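Local coordinates for GlcNAc Inducible Gene 2, GIG2 (Candida albicans, PDB 6AKZ), which is an iron-binding member of the DUF1479 family in the cupin clan and probably acts as an oxygenase, at residues R25-E30 and I305-P310; K33-S38 and P289-D294; P62-I67 and Q76-L81; K70-P75 and M145-K150. All blocks are in the same frame, centred on the assembly; numbering follows the deposited sequence.

Interactions 1 and 2 form one packed region: their centres lie 10 Å apart, and W292 NE1 of interaction 2 reaches D306 OD2 of interaction 1 at 2.9 Å, while L307 CD2 rests on F290 CD2 at 3.6 Å. Interactions 3 and 4 make a second region, with centres 11 Å apart; F66 CE1 meets I148 CG2 there at 3.6 Å. The two regions are well separated, the centres of interactions 1 and 4 lying 42 Å apart on opposite sides of the chain's centre. Residues 62-67 belong to an outermost strand of the seven-stranded sheet. All four contacts lie away from the iron bound by H192, D194 and H355.

Interaction 1: residues R25-E30 and I305-P310; sequences RLIKSE and IDLITP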
# COMPACT_ATOMS: atom_id res chain seq x y z
N ARG A 25 -11.75 -15.26 -18.64
CA ARG A 25 -11.86 -15.76 -17.24
C ARG A 25 -12.57 -14.81 -16.29
O ARG A 25 -13.38 -15.22 -15.47
CB ARG A 25 -10.49 -16.11 -16.66
CG ARG A 25 -10.53 -17.06 -15.47
CD ARG A 25 -9.16 -17.16 -14.83
NE ARG A 25 -9.01 -16.00 -13.99
CZ ARG A 25 -7.93 -15.23 -13.85
NH1 ARG A 25 -6.82 -15.46 -14.52
NH2 ARG A 25 -7.98 -14.19 -13.02
N LEU A 26 -12.26 -13.53 -16.41
CA LEU A 26 -12.75 -12.51 -15.47
C LEU A 26 -14.23 -12.12 -15.56
O LEU A 26 -14.91 -11.98 -14.59
CB LEU A 26 -11.86 -11.27 -15.62
CG LEU A 26 -10.39 -11.45 -15.21
CD1 LEU A 26 -9.55 -10.25 -15.60
CD2 LEU A 26 -10.25 -11.70 -13.70
N ILE A 27 -14.76 -12.03 -16.77
CA ILE A 27 -16.11 -11.63 -16.95
C ILE A 27 -16.83 -12.78 -17.66
O ILE A 27 -16.40 -13.16 -18.74
CB ILE A 27 -16.17 -10.31 -17.75
CG1 ILE A 27 -15.38 -9.23 -16.94
CG2 ILE A 27 -17.62 -9.88 -17.98
CD1 ILE A 27 -15.72 -7.78 -17.29
N LYS A 28 -17.87 -13.31 -17.02
CA LYS A 28 -18.70 -14.41 -17.55
C LYS A 28 -19.65 -13.86 -18.62
O LYS A 28 -20.27 -12.83 -18.38
CB LYS A 28 -19.59 -14.98 -16.41
CG LYS A 28 -18.87 -15.60 -15.22
CD LYS A 28 -17.89 -16.69 -15.60
CE LYS A 28 -17.09 -17.22 -14.41
NZ LYS A 28 -15.62 -16.95 -14.53
N SER A 29 -19.85 -14.58 -19.74
CA SER A 29 -20.73 -14.12 -20.84
C SER A 29 -22.08 -13.61 -20.42
O SER A 29 -22.58 -12.61 -20.92
CB SER A 29 -20.95 -15.24 -21.86
OG SER A 29 -19.85 -15.20 -22.73
N GLU A 30 -22.69 -14.36 -19.54
CA GLU A 30 -23.97 -13.95 -18.89
C GLU A 30 -23.95 -12.64 -18.10
O GLU A 30 -25.01 -12.10 -17.71
CB GLU A 30 -24.45 -15.05 -17.92
CG GLU A 30 -23.39 -15.53 -16.95
CD GLU A 30 -22.55 -16.68 -17.48
OE1 GLU A 30 -22.22 -16.69 -18.69
OE2 GLU A 30 -22.19 -17.57 -16.68
N ILE A 305 -18.17 -3.28 -24.69
CA ILE A 305 -17.15 -4.10 -24.06
C ILE A 305 -16.21 -4.69 -25.06
O ILE A 305 -16.62 -4.98 -26.20
CB ILE A 305 -17.81 -5.20 -23.19
CG1 ILE A 305 -16.79 -5.78 -22.23
CG2 ILE A 305 -18.42 -6.29 -24.06
CD1 ILE A 305 -17.42 -6.47 -21.04
N ASP A 306 -14.95 -4.79 -24.69
CA ASP A 306 -13.91 -5.42 -25.46
C ASP A 306 -13.44 -6.66 -24.68
O ASP A 306 -12.62 -6.54 -23.74
CB ASP A 306 -12.69 -4.50 -25.67
CG ASP A 306 -11.44 -5.27 -26.17
OD1 ASP A 306 -11.62 -6.26 -26.91
OD2 ASP A 306 -10.28 -4.94 -25.81
N LEU A 307 -13.90 -7.84 -25.11
CA LEU A 307 -13.50 -9.07 -24.47
C LEU A 307 -12.43 -9.81 -25.22
O LEU A 307 -12.08 -10.91 -24.82
CB LEU A 307 -14.71 -9.94 -24.24
CG LEU A 307 -15.64 -9.37 -23.15
CD1 LEU A 307 -17.01 -9.98 -23.32
CD2 LEU A 307 -15.19 -9.62 -21.71
N ILE A 308 -11.84 -9.18 -26.23
CA ILE A 308 -10.95 -9.88 -27.15
C ILE A 308 -9.51 -9.40 -27.12
O ILE A 308 -8.63 -10.23 -26.94
CB ILE A 308 -11.45 -9.84 -28.63
CG1 ILE A 308 -12.94 -10.22 -28.74
CG2 ILE A 308 -10.60 -10.74 -29.51
CD1 ILE A 308 -13.34 -11.55 -28.11
N THR A 309 -9.22 -8.11 -27.30
CA THR A 309 -7.77 -7.71 -27.44
C THR A 309 -7.07 -7.93 -26.10
O THR A 309 -7.66 -7.61 -25.08
CB THR A 309 -7.57 -6.21 -27.76
OG1 THR A 309 -7.76 -5.45 -26.55
CG2 THR A 309 -8.54 -5.73 -28.87
N PRO A 310 -5.80 -8.36 -26.11
CA PRO A 310 -5.05 -8.51 -24.87
C PRO A 310 -4.48 -7.16 -24.37
O PRO A 310 -3.31 -7.04 -24.09
CB PRO A 310 -3.92 -9.44 -25.30
CG PRO A 310 -3.60 -8.94 -26.67
CD PRO A 310 -4.94 -8.63 -27.28
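I27 and L307 are the nearest backbone pair, CA to CA 8.4 Å, and join a chain just leaving helix 18-26 to a loop without regular structure. I27 is the first residue to abandon helical backbone angles, and its CB points toward residues 305-310. Two aliphatic contacts follow, both at ordinary packing distance. L307 presents one methyl, CD2, to the branching carbon of I27, 4.1 Å from its CB. The other is end to end: I27 CD1 meets I305 CD1 at 4.3 Å. The I27 chain is extended, CD1 anti to CA (chi2 -160°), which carries this methyl out toward I305. V35 and F290 also touch I27, V32 and T36 touch I305, and V32 touches L307.

The loop is held in shape by its own carboxylate. D306 OD1 accepts two backbone N-H groups: that of T309 at 3.1 Å, on the syn lone pair, and that of I308 at 3.0 Å, from well above the carboxylate plane. These bonds form an Asx turn and Asx motif. D306 OD2 uses its syn lone pair for T309 OG1, 2.7 Å away, and also forms a salt bridge with K23.

Across the segments the contact is therefore purely apolar and modest, with 106 Å² buried in all. It rests on van der Waals packing of three branched aliphatic side chains, which has little directional preference, whereas the directional polar bonds lie within the loop and to K23; the lysine probably favours an ionised D306.

Interaction 2: residues K33-S38 and P289-D294; sequences KQVTAS and PFFWKD
F291 turns the rim of its ring to helix 32-56: V35 CG1 and T36 OG1 both lie at the edge, in the ring plane, while W39, one turn along the helix, stacks with the ring. The T36 CA comes in obliquely, 3.8 Å from F291 CZ. V35 contributes a single methyl, CG1, which stands 3.9 Å from F291 CE2. That methyl is placed by a torsion of 175°, opposite the backbone N. T36 lies across the phenyl at about a right angle, its OG1 in van der Waals contact 3.8 Å from F291 CZ. The polar partner of this hydroxyl is V32 O, a turn earlier in its own helix.

A second hydroxyl is also taken up by the helix: S38 OG donates to V35 O at 2.6 Å, in the carbonyl plane and on a lone pair. The V35 side chain packs further on L287, at the end of helix 278-287, and the ring of F291 also touches I305. V35 and F291 are both buried. The loop after helix 278-287 thus inserts a phenyl ring against the V35 and T36 side of helix 32-56, joining an N-terminal helix to a loop far along the chain of this cupin-clan protein, away from the iron site.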
# COMPACT_ATOMS: atom_id res chain seq x y z
N LYS A 33 -23.76 -7.90 -20.21
CA LYS A 33 -24.72 -6.81 -20.33
C LYS A 33 -24.73 -5.96 -19.09
O LYS A 33 -24.67 -4.76 -19.18
CB LYS A 33 -26.13 -7.32 -20.62
CG LYS A 33 -26.33 -7.76 -22.07
CD LYS A 33 -27.82 -7.87 -22.42
CE LYS A 33 -28.11 -8.98 -23.42
NZ LYS A 33 -27.31 -8.81 -24.68
N GLN A 34 -24.89 -6.61 -17.94
CA GLN A 34 -24.78 -6.02 -16.60
C GLN A 34 -23.47 -5.24 -16.33
O GLN A 34 -23.52 -4.19 -15.68
CB GLN A 34 -24.87 -7.13 -15.57
CG GLN A 34 -26.29 -7.54 -15.20
CD GLN A 34 -26.32 -8.84 -14.39
OE1 GLN A 34 -25.33 -9.57 -14.28
NE2 GLN A 34 -27.47 -9.11 -13.79
N VAL A 35 -22.34 -5.79 -16.74
CA VAL A 35 -21.05 -5.11 -16.61
C VAL A 35 -21.04 -3.80 -17.45
O VAL A 35 -20.72 -2.73 -16.93
CB VAL A 35 -19.86 -5.98 -17.01
CG1 VAL A 35 -18.61 -5.12 -16.96
CG2 VAL A 35 -19.74 -7.20 -16.06
N THR A 36 -21.40 -3.91 -18.74
CA THR A 36 -21.61 -2.74 -19.56
C THR A 36 -22.54 -1.70 -18.94
O THR A 36 -22.17 -0.54 -18.93
CB THR A 36 -22.14 -3.18 -20.94
OG1 THR A 36 -21.22 -4.13 -21.47
CG2 THR A 36 -22.27 -1.96 -21.87
N ALA A 37 -23.70 -2.07 -18.40
CA ALA A 37 -24.54 -1.08 -17.77
C ALA A 37 -23.83 -0.43 -16.60
O ALA A 37 -23.95 0.79 -16.42
CB ALA A 37 -25.84 -1.64 -17.30
N SER A 38 -23.07 -1.25 -15.87
CA SER A 38 -22.40 -0.80 -14.63
C SER A 38 -21.29 0.23 -14.96
O SER A 38 -21.05 1.14 -14.16
CB SER A 38 -21.84 -2.00 -13.85
OG SER A 38 -20.59 -2.46 -14.37
N PRO A 289 -9.48 -2.25 -18.95
CA PRO A 289 -9.06 -3.13 -20.05
C PRO A 289 -10.19 -3.59 -20.92
O PRO A 289 -9.93 -3.88 -22.08
CB PRO A 289 -8.34 -4.30 -19.36
CG PRO A 289 -7.92 -3.72 -18.02
CD PRO A 289 -9.06 -2.81 -17.64
N PHE A 290 -11.42 -3.60 -20.40
CA PHE A 290 -12.59 -3.97 -21.14
C PHE A 290 -13.29 -2.77 -21.83
O PHE A 290 -14.16 -2.98 -22.72
CB PHE A 290 -13.61 -4.63 -20.23
CG PHE A 290 -13.07 -5.84 -19.51
CD1 PHE A 290 -12.39 -5.73 -18.28
CD2 PHE A 290 -13.17 -7.08 -20.06
CE1 PHE A 290 -11.86 -6.82 -17.66
CE2 PHE A 290 -12.64 -8.19 -19.42
CZ PHE A 290 -12.01 -8.06 -18.20
N PHE A 291 -12.99 -1.55 -21.36
CA PHE A 291 -13.65 -0.35 -21.88
C PHE A 291 -12.65 0.74 -22.14
O PHE A 291 -12.80 1.86 -21.64
CB PHE A 291 -14.72 0.12 -20.90
CG PHE A 291 -15.81 -0.88 -20.65
CD1 PHE A 291 -16.84 -1.07 -21.58
CD2 PHE A 291 -15.83 -1.64 -19.52
CE1 PHE A 291 -17.87 -1.96 -21.35
CE2 PHE A 291 -16.86 -2.53 -19.27
CZ PHE A 291 -17.88 -2.72 -20.21
N TRP A 292 -11.58 0.37 -22.87
CA TRP A 292 -10.41 1.21 -23.04
C TRP A 292 -10.64 2.14 -24.20
O TRP A 292 -9.91 3.11 -24.30
CB TRP A 292 -9.11 0.40 -23.30
CG TRP A 292 -9.15 -0.45 -24.54
CD1 TRP A 292 -9.58 -1.74 -24.62
CD2 TRP A 292 -8.77 -0.06 -25.88
NE1 TRP A 292 -9.53 -2.18 -25.93
CE2 TRP A 292 -9.03 -1.17 -26.73
CE3 TRP A 292 -8.27 1.12 -26.45
CZ2 TRP A 292 -8.76 -1.15 -28.10
CZ3 TRP A 292 -8.02 1.15 -27.81
CH2 TRP A 292 -8.27 0.01 -28.62
N LYS A 293 -11.59 1.83 -25.09
CA LYS A 293 -11.88 2.69 -26.27
C LYS A 293 -12.96 3.71 -25.99
O LYS A 293 -14.11 3.36 -25.82
CB LYS A 293 -12.27 1.82 -27.44
CG LYS A 293 -12.34 2.56 -28.76
CD LYS A 293 -11.23 2.14 -29.71
CE LYS A 293 -11.02 3.16 -30.83
NZ LYS A 293 -12.22 3.41 -31.70
N ASP A 294 -12.59 4.98 -25.87
CA ASP A 294 -13.59 6.02 -25.59
C ASP A 294 -14.25 6.38 -26.92
O ASP A 294 -13.56 6.49 -27.91
CB ASP A 294 -12.92 7.24 -24.99
CG ASP A 294 -12.20 6.88 -23.69
OD1 ASP A 294 -12.90 6.30 -22.83
OD2 ASP A 294 -10.98 7.01 -23.65

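Interaction 3: residues P62-I67 and Q76-L81; sequences PKCDFI and QQVSEL
C64 and V78 face each other inside a beta-alpha-beta unit, in which strand 63-65 leads through helix 76-85 to the parallel neighbouring strand 87-91. The close packing is between strand and helix. C64 CB lies 4.0 Å from V78 CG2, and its sulfur SG comes 4.1 Å from the other methyl, CG1, so the cysteine meets both branches of the valine. SG takes the torsion of 74° that sets it between the backbone N and the carbonyl carbon. V78 also touches L88 of strand 87-91, so the valine touches both strands of the unit.

P62, just ahead of the strand, makes the second contact: its ring carbon CG leans on the carbonyl group and CB of L81, 3.8 Å from L81 O and 4.0 Å from L81 CB. P62 and C64 on the strand side are buried. The helix side is looser: V78 and L81 remain partly exposed, L81 toward the outer margin of the contact, and E80 beside it is solvent-exposed. At the far end of the strand, D65 closes an Asx turn: its OD2 accepts I67 N on the anti lone pair, 3.0 Å away and nearly straight at 175°.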
# COMPACT_ATOMS: atom_id res chain seq x y z
N PRO A 62 -9.56 13.07 4.30
CA PRO A 62 -9.85 12.92 5.72
C PRO A 62 -8.63 13.24 6.63
O PRO A 62 -7.48 12.84 6.38
CB PRO A 62 -10.23 11.47 5.83
CG PRO A 62 -10.71 11.08 4.47
CD PRO A 62 -9.83 11.84 3.53
N LYS A 63 -8.91 13.97 7.68
CA LYS A 63 -7.90 14.36 8.59
C LYS A 63 -8.48 14.35 10.00
O LYS A 63 -9.60 14.69 10.21
CB LYS A 63 -7.46 15.79 8.23
CG LYS A 63 -6.27 16.31 8.95
CD LYS A 63 -5.70 17.59 8.37
CE LYS A 63 -6.30 18.85 8.92
NZ LYS A 63 -5.79 19.98 8.12
N CYS A 64 -7.69 13.95 10.96
CA CYS A 64 -8.10 14.00 12.34
C CYS A 64 -6.91 14.12 13.25
O CYS A 64 -5.81 13.98 12.81
CB CYS A 64 -8.96 12.84 12.72
SG CYS A 64 -8.09 11.29 12.92
N ASP A 65 -7.16 14.43 14.52
CA ASP A 65 -6.12 14.53 15.51
C ASP A 65 -5.90 13.23 16.27
O ASP A 65 -6.83 12.54 16.53
CB ASP A 65 -6.37 15.62 16.53
CG ASP A 65 -5.09 16.05 17.23
OD1 ASP A 65 -4.63 17.11 16.82
OD2 ASP A 65 -4.55 15.37 18.16
N PHE A 66 -4.65 12.98 16.63
CA PHE A 66 -4.33 11.77 17.32
C PHE A 66 -5.24 11.64 18.56
O PHE A 66 -5.67 10.57 18.87
CB PHE A 66 -2.86 11.79 17.74
CG PHE A 66 -2.46 10.59 18.50
CD1 PHE A 66 -2.43 9.40 17.88
CD2 PHE A 66 -2.20 10.65 19.84
CE1 PHE A 66 -2.12 8.29 18.53
CE2 PHE A 66 -1.88 9.51 20.52
CZ PHE A 66 -1.84 8.32 19.86
N ILE A 67 -5.51 12.73 19.23
CA ILE A 67 -6.35 12.67 20.43
C ILE A 67 -7.80 12.24 20.21
O ILE A 67 -8.41 11.77 21.10
CB ILE A 67 -6.26 13.91 21.30
CG1 ILE A 67 -7.13 15.01 20.78
CG2 ILE A 67 -4.86 14.39 21.39
CD1 ILE A 67 -7.06 16.18 21.71
N GLN A 76 -16.35 7.20 14.45
CA GLN A 76 -17.27 6.85 13.41
C GLN A 76 -17.20 7.76 12.19
O GLN A 76 -17.12 7.27 11.07
CB GLN A 76 -18.72 6.74 13.98
CG GLN A 76 -19.81 6.43 12.96
CD GLN A 76 -21.16 7.08 13.33
OE1 GLN A 76 -21.30 8.31 13.49
NE2 GLN A 76 -22.17 6.24 13.43
N GLN A 77 -17.27 9.07 12.37
CA GLN A 77 -17.25 9.94 11.19
C GLN A 77 -15.92 9.83 10.39
O GLN A 77 -15.88 9.89 9.14
CB GLN A 77 -17.45 11.37 11.67
CG GLN A 77 -17.32 12.49 10.65
CD GLN A 77 -17.17 13.85 11.36
OE1 GLN A 77 -16.53 13.95 12.40
NE2 GLN A 77 -17.75 14.91 10.78
N VAL A 78 -14.85 9.67 11.12
CA VAL A 78 -13.52 9.54 10.43
C VAL A 78 -13.44 8.18 9.64
O VAL A 78 -12.97 8.08 8.47
CB VAL A 78 -12.42 9.66 11.46
CG1 VAL A 78 -11.03 9.33 10.88
CG2 VAL A 78 -12.45 11.04 12.12
N SER A 79 -13.90 7.12 10.30
CA SER A 79 -13.98 5.81 9.70
C SER A 79 -14.74 5.81 8.43
O SER A 79 -14.26 5.29 7.39
CB SER A 79 -14.55 4.78 10.71
OG SER A 79 -14.78 3.49 10.13
N GLU A 80 -15.95 6.39 8.46
CA GLU A 80 -16.76 6.45 7.29
C GLU A 80 -16.10 7.19 6.14
O GLU A 80 -16.10 6.73 4.99
CB GLU A 80 -18.11 7.10 7.61
CG GLU A 80 -18.89 6.32 8.62
CD GLU A 80 -20.20 7.03 9.02
OE1 GLU A 80 -20.26 8.30 9.05
OE2 GLU A 80 -21.12 6.31 9.40
N LEU A 81 -15.51 8.31 6.46
CA LEU A 81 -14.80 9.09 5.42
C LEU A 81 -13.54 8.30 4.88
O LEU A 81 -13.20 8.32 3.67
CB LEU A 81 -14.42 10.47 5.96
CG LEU A 81 -15.59 11.42 6.07
CD1 LEU A 81 -15.33 12.54 7.05
CD2 LEU A 81 -15.93 11.85 4.65

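Interaction 4: residues K70-P75 and M145-K150; sequences KDNKLP and MKAIFK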
# COMPACT_ATOMS: atom_id res chain seq x y z
N LYS A 70 -9.89 7.15 20.32
CA LYS A 70 -10.13 6.69 21.70
C LYS A 70 -10.28 5.21 21.62
O LYS A 70 -10.88 4.74 20.66
CB LYS A 70 -11.40 7.31 22.25
CG LYS A 70 -11.45 8.82 22.29
CD LYS A 70 -10.50 9.45 23.32
CE LYS A 70 -8.99 9.41 22.97
NZ LYS A 70 -8.07 10.49 23.51
N ASP A 71 -9.70 4.45 22.56
CA ASP A 71 -9.80 2.98 22.60
C ASP A 71 -9.29 2.32 21.31
O ASP A 71 -9.92 1.39 20.84
CB ASP A 71 -11.27 2.57 22.86
CG ASP A 71 -11.78 3.07 24.21
OD1 ASP A 71 -11.01 3.04 25.19
OD2 ASP A 71 -12.95 3.50 24.29
N ASN A 72 -8.18 2.84 20.76
CA ASN A 72 -7.60 2.41 19.52
C ASN A 72 -8.59 2.19 18.37
O ASN A 72 -8.48 1.21 17.68
CB ASN A 72 -6.78 1.15 19.73
CG ASN A 72 -5.79 1.30 20.85
OD1 ASN A 72 -4.86 2.07 20.75
ND2 ASN A 72 -6.08 0.67 21.97
N LYS A 73 -9.53 3.13 18.20
CA LYS A 73 -10.52 3.12 17.13
C LYS A 73 -10.58 4.45 16.52
O LYS A 73 -10.56 5.44 17.22
CB LYS A 73 -11.93 2.86 17.66
CG LYS A 73 -12.09 1.52 18.24
CD LYS A 73 -13.43 1.33 18.95
CE LYS A 73 -13.28 0.19 19.96
NZ LYS A 73 -14.57 -0.12 20.62
N LEU A 74 -10.75 4.49 15.19
CA LEU A 74 -11.08 5.75 14.57
C LEU A 74 -12.51 6.04 15.01
O LEU A 74 -13.35 5.12 14.99
CB LEU A 74 -11.01 5.68 13.06
CG LEU A 74 -9.63 5.40 12.43
CD1 LEU A 74 -9.79 5.33 10.92
CD2 LEU A 74 -8.57 6.42 12.80
N PRO A 75 -12.77 7.29 15.40
CA PRO A 75 -14.22 7.71 15.49
C PRO A 75 -15.04 7.42 14.24
O PRO A 75 -14.51 7.52 13.12
CB PRO A 75 -14.12 9.21 15.67
CG PRO A 75 -12.74 9.59 15.50
CD PRO A 75 -11.85 8.42 15.51
N MET A 145 2.59 5.42 17.65
CA MET A 145 2.58 4.81 16.33
C MET A 145 1.90 3.45 16.43
O MET A 145 1.10 3.13 15.62
CB MET A 145 3.97 4.65 15.75
CG MET A 145 4.64 5.99 15.60
SD MET A 145 3.91 6.82 14.21
CE MET A 145 2.32 7.25 14.87
N LYS A 146 2.26 2.65 17.43
CA LYS A 146 1.56 1.37 17.57
C LYS A 146 0.02 1.59 17.63
O LYS A 146 -0.75 0.81 17.10
CB LYS A 146 2.00 0.65 18.84
CG LYS A 146 3.48 0.18 18.71
CD LYS A 146 3.84 -0.66 19.96
CE LYS A 146 5.15 -1.37 19.76
NZ LYS A 146 5.51 -2.30 20.85
N ALA A 147 -0.37 2.61 18.35
CA ALA A 147 -1.78 2.95 18.54
C ALA A 147 -2.47 3.22 17.22
O ALA A 147 -3.57 2.69 16.96
CB ALA A 147 -1.95 4.14 19.49
N ILE A 148 -1.88 4.03 16.37
CA ILE A 148 -2.57 4.34 15.10
C ILE A 148 -2.64 3.15 14.19
O ILE A 148 -3.63 2.96 13.51
CB ILE A 148 -2.02 5.57 14.33
CG1 ILE A 148 -0.62 5.32 13.84
CG2 ILE A 148 -2.10 6.83 15.22
CD1 ILE A 148 -0.04 6.47 13.03
N PHE A 149 -1.63 2.30 14.19
CA PHE A 149 -1.75 1.04 13.43
C PHE A 149 -2.85 0.14 13.99
O PHE A 149 -3.56 -0.48 13.20
CB PHE A 149 -0.39 0.37 13.33
CG PHE A 149 0.47 0.97 12.25
CD1 PHE A 149 1.24 2.09 12.50
CD2 PHE A 149 0.43 0.45 10.96
CE1 PHE A 149 2.01 2.69 11.48
CE2 PHE A 149 1.22 1.01 9.92
CZ PHE A 149 1.98 2.14 10.17
N LYS A 150 -2.99 0.06 15.31
CA LYS A 150 -4.07 -0.72 15.90
C LYS A 150 -5.40 -0.17 15.41
O LYS A 150 -6.27 -0.92 15.00
CB LYS A 150 -4.06 -0.71 17.43
CG LYS A 150 -3.01 -1.54 18.10
CD LYS A 150 -3.08 -1.32 19.62
CE LYS A 150 -1.73 -1.42 20.37
NZ LYS A 150 -1.34 -0.15 21.10
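N72 sits on the connection between strand 63-65 and helix 76-85 of a beta-alpha-beta unit, and from there its amide leans on A147 and K150 of helix 143-153. Here the backbones come close, CA to CA 5.9 Å for N72 and A147. D71 and N72 both hold left-handed backbone angles in a beta turn closed by K73 N to K70 O; with the backbone so turned, N72 CB points toward the helix. Its oxygen OD1 rests on the alanine methyl, 3.8 Å from A147 CB.

K150, one turn on, runs obliquely past the amide: its CB is 4.0 Å from N72 CB, and its CD is 4.0 Å from N72 CG. Moderate bends at chi3 (-148°) and chi4 (120°) leave the lysine chain largely extended, yet K150 NZ ends 4.2 Å from N72 OD1, too far for a hydrogen bond. The touching is thus by van der Waals contact with aliphatic lysine carbons, on a surface where K150 is exposed.

I148, whose CB points away from the loop, packs on F346 and F348 of the sheet. P75 then takes the N-cap position of helix 76-85. The contact thus belongs to a beta-alpha-beta crossover at the edge of the mixed sheet, its strand-to-helix connection lying against helix 143-153, which itself packs on that sheet.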